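Local structure of ORF48 (Lactococcus phage TP901-1, 3UH8) at residues I19-H24 against Y119-K123. The protein is a phage baseplate protein whose N-terminal immunoglobulin-like domain, of the BppU family, probably serves a structural role in the host-adhesion apparatus. Numbering follows the deposited sequence.
Sequences IVKLRH and YIVEK
Val20 O accepts from Ile120 N at 2.8 Å, and Leu22 N donates to Ile120 O at 2.7 Å. Two more backbone bonds follow: Glu122 N to Leu22 O, and His24 N to Glu122 O at 2.9 Å. Ile120, Leu22 and Glu122 thus each use both N-H and C=O, so the short strand 21-23 is held in parallel register.

On the buried face, Leu22 CD1 lies 3.7 Å from Tyr119 CD1, oblique to the ring. Tyr119 has CG between its backbone N and carbonyl carbon (chi1 71°), which turns the ring inward to this methyl. Its OH bonds to Ala87 O. Val20 CB packs on Tyr119 CB at 3.9 Å, and Val20 also touches Ile6.

The outer face carries Lys21, Ile120 and Glu122. Lys21 CG rests 3.7 Å from Ile120 CG2. The extended Lys21 chain brings CD within 3.4 Å of Glu122 OE2. Lys21 NZ and Glu122 OE2 are 4.0 Å apart, too far for a salt bridge, though their opposite charges may still favour the approach. Arg23 turns to a salt bridge with Asp26.

The pairing adds a short parallel strand to the C-terminal strand 112-122, whose other neighbour is antiparallel strand 92-103, resembling the parallel A'-G pairing of immunoglobulin-like beta sandwiches, consistent with the fold of this domain.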
ATOM      1  N   ILE A  19     -13.327  -2.184  -3.222  1.00 33.27           N
ATOM      2  CA  ILE A  19     -13.327  -2.546  -1.804  1.00 32.55           C
ATOM      3  C   ILE A  19     -12.493  -3.796  -1.505  1.00 35.03           C
ATOM      4  O   ILE A  19     -12.876  -4.906  -1.881  1.00 34.33           O
ATOM      5  CB  ILE A  19     -14.754  -2.543  -1.177  1.00 35.67           C
ATOM      6  CG1 ILE A  19     -15.432  -1.161  -1.387  1.00 36.22           C
ATOM      7  CG2 ILE A  19     -14.701  -2.915   0.316  1.00 36.15           C
ATOM      8  CD1 ILE A  19     -16.918  -1.066  -1.056  1.00 43.66           C
ATOM      9  N   VAL A  20     -11.342  -3.593  -0.835  1.00 30.93           N
ATOM     10  CA  VAL A  20     -10.417  -4.657  -0.436  1.00 30.38           C
ATOM     11  C   VAL A  20     -10.924  -5.268   0.868  1.00 33.19           C
ATOM     12  O   VAL A  20     -11.000  -4.571   1.880  1.00 32.53           O
ATOM     13  CB  VAL A  20      -8.947  -4.156  -0.326  1.00 34.30           C
ATOM     14  CG1 VAL A  20      -8.030  -5.221   0.276  1.00 33.99           C
ATOM     15  CG2 VAL A  20      -8.418  -3.703  -1.682  1.00 34.12           C
ATOM     16  N   LYS A  21     -11.275  -6.564   0.837  1.00 29.48           N
ATOM     17  CA  LYS A  21     -11.774  -7.289   2.006  1.00 29.17           C
ATOM     18  C   LYS A  21     -10.835  -8.428   2.390  1.00 32.20           C
ATOM     19  O   LYS A  21     -10.838  -9.485   1.753  1.00 32.06           O
ATOM     20  CB  LYS A  21     -13.216  -7.780   1.792  1.00 31.83           C
ATOM     21  CG  LYS A  21     -14.229  -6.652   1.692  1.00 46.79           C
ATOM     22  CD  LYS A  21     -15.638  -7.165   1.494  1.00 56.89           C
ATOM     23  CE  LYS A  21     -16.637  -6.037   1.531  1.00 68.98           C
ATOM     24  NZ  LYS A  21     -18.024  -6.528   1.342  1.00 79.66           N
ATOM     25  N   LEU A  22     -10.007  -8.191   3.417  1.00 27.80           N
ATOM     26  CA  LEU A  22      -9.034  -9.168   3.905  1.00 27.38           C
ATOM     27  C   LEU A  22      -9.604 -10.031   5.037  1.00 31.58           C
ATOM     28  O   LEU A  22     -10.618  -9.671   5.639  1.00 30.43           O
ATOM     29  CB  LEU A  22      -7.720  -8.477   4.337  1.00 27.19           C
ATOM     30  CG  LEU A  22      -6.993  -7.589   3.308  1.00 31.49           C
ATOM     31  CD1 LEU A  22      -5.764  -6.948   3.918  1.00 31.50           C
ATOM     32  CD2 LEU A  22      -6.583  -8.369   2.070  1.00 33.81           C
ATOM     33  N   ARG A  23      -8.968 -11.186   5.299  1.00 29.37           N
ATOM     34  CA  ARG A  23      -9.375 -12.122   6.347  1.00 29.83           C
ATOM     35  C   ARG A  23      -8.334 -12.167   7.448  1.00 34.37           C
ATOM     36  O   ARG A  23      -7.153 -12.396   7.185  1.00 33.68           O
ATOM     37  CB  ARG A  23      -9.661 -13.518   5.779  1.00 30.88           C
ATOM     38  CG  ARG A  23     -10.966 -13.588   4.992  1.00 43.50           C
ATOM     39  CD  ARG A  23     -11.020 -14.802   4.087  1.00 57.35           C
ATOM     40  NE  ARG A  23      -9.935 -14.792   3.108  1.00 68.58           N
ATOM     41  CZ  ARG A  23     -10.048 -15.208   1.850  1.00 84.83           C
ATOM     42  NH1 ARG A  23     -11.204 -15.670   1.395  1.00 73.36           N
ATOM     43  NH2 ARG A  23      -9.003 -15.155   1.036  1.00 72.52           N
ATOM     44  N   HIS A  24      -8.788 -11.921   8.679  1.00 32.11           N
ATOM     45  CA  HIS A  24      -7.991 -11.839   9.899  1.00 32.56           C
ATOM     46  C   HIS A  24      -7.048 -13.016  10.225  1.00 37.53           C
ATOM     47  O   HIS A  24      -5.843 -12.796  10.380  1.00 37.11           O
ATOM     48  CB  HIS A  24      -8.893 -11.458  11.086  1.00 33.39           C
ATOM     49  CG  HIS A  24      -8.312 -11.777  12.424  1.00 36.88           C
ATOM     50  ND1 HIS A  24      -7.254 -11.057  12.938  1.00 38.77           N
ATOM     51  CD2 HIS A  24      -8.642 -12.757  13.295  1.00 38.45           C
ATOM     52  CE1 HIS A  24      -6.984 -11.609  14.107  1.00 38.02           C
ATOM     53  NE2 HIS A  24      -7.797 -12.635  14.364  1.00 38.44           N
ATOM     54  N   TYR A 119      -9.096  -0.133   3.581  1.00 24.44           N
ATOM     55  CA  TYR A 119      -9.286  -1.559   3.350  1.00 24.13           C
ATOM     56  C   TYR A 119      -9.977  -2.157   4.569  1.00 29.59           C
ATOM     57  O   TYR A 119      -9.839  -1.630   5.677  1.00 29.50           O
ATOM     58  CB  TYR A 119      -7.976  -2.283   2.972  1.00 24.55           C
ATOM     59  CG  TYR A 119      -6.966  -2.450   4.087  1.00 24.89           C
ATOM     60  CD1 TYR A 119      -6.940  -3.603   4.865  1.00 26.70           C
ATOM     61  CD2 TYR A 119      -5.979  -1.492   4.307  1.00 25.09           C
ATOM     62  CE1 TYR A 119      -5.988  -3.779   5.869  1.00 26.86           C
ATOM     63  CE2 TYR A 119      -5.018  -1.660   5.306  1.00 25.59           C
ATOM     64  CZ  TYR A 119      -5.027  -2.807   6.083  1.00 31.41           C
ATOM     65  OH  TYR A 119      -4.101  -2.973   7.080  1.00 31.00           O
ATOM     66  N   ILE A 120     -10.744  -3.229   4.368  1.00 27.29           N
ATOM     67  CA  ILE A 120     -11.477  -3.864   5.461  1.00 27.58           C
ATOM     68  C   ILE A 120     -10.934  -5.233   5.844  1.00 31.93           C
ATOM     69  O   ILE A 120     -10.776  -6.094   4.981  1.00 31.43           O
ATOM     70  CB  ILE A 120     -13.038  -3.799   5.286  1.00 30.98           C
ATOM     71  CG1 ILE A 120     -13.781  -4.932   6.030  1.00 31.53           C
ATOM     72  CG2 ILE A 120     -13.472  -3.725   3.823  1.00 31.86           C
ATOM     73  CD1 ILE A 120     -14.938  -4.483   6.855  1.00 39.91           C
ATOM     74  N   VAL A 121     -10.640  -5.425   7.139  1.00 29.08           N
ATOM     75  CA  VAL A 121     -10.217  -6.722   7.641  1.00 28.99           C
ATOM     76  C   VAL A 121     -11.460  -7.352   8.255  1.00 33.20           C
ATOM     77  O   VAL A 121     -12.063  -6.783   9.167  1.00 32.91           O
ATOM     78  CB  VAL A 121      -9.019  -6.714   8.623  1.00 33.00           C
ATOM     79  CG1 VAL A 121      -8.662  -8.140   9.041  1.00 32.76           C
ATOM     80  CG2 VAL A 121      -7.801  -6.030   8.011  1.00 32.89           C
ATOM     81  N   GLU A 122     -11.870  -8.490   7.701  1.00 30.13           N
ATOM     82  CA  GLU A 122     -13.040  -9.235   8.151  1.00 30.22           C
ATOM     83  C   GLU A 122     -12.627 -10.461   8.949  1.00 34.53           C
ATOM     84  O   GLU A 122     -11.481 -10.908   8.868  1.00 33.99           O
ATOM     85  CB  GLU A 122     -13.914  -9.643   6.954  1.00 31.70           C
ATOM     86  CG  GLU A 122     -14.738  -8.495   6.398  1.00 43.57           C
ATOM     87  CD  GLU A 122     -15.573  -8.770   5.161  1.00 66.82           C
ATOM     88  OE1 GLU A 122     -15.488  -9.888   4.603  1.00 65.27           O
ATOM     89  OE2 GLU A 122     -16.315  -7.852   4.746  1.00 61.01           O
ATOM     90  N   LYS A 123     -13.573 -10.996   9.731  1.00 31.43           N
ATOM     91  CA  LYS A 123     -13.390 -12.184  10.555  1.00 67.32           C
ATOM     92  C   LYS A 123     -14.698 -12.975  10.582  1.00101.53           C
ATOM     93  O   LYS A 123     -15.760 -12.410  10.842  1.00 63.46           O
ATOM     94  CB  LYS A 123     -12.957 -11.791  11.975  1.00 69.94           C
ATOM     95  CG  LYS A 123     -12.628 -12.982  12.851  1.00 85.63           C
ATOM     96  CD  LYS A 123     -12.457 -12.576  14.291  1.00 96.73           C
ATOM     97  CE  LYS A 123     -12.186 -13.758  15.189  1.00109.51           C
ATOM     98  NZ  LYS A 123     -10.857 -14.375  14.943  1.00119.57           N
TER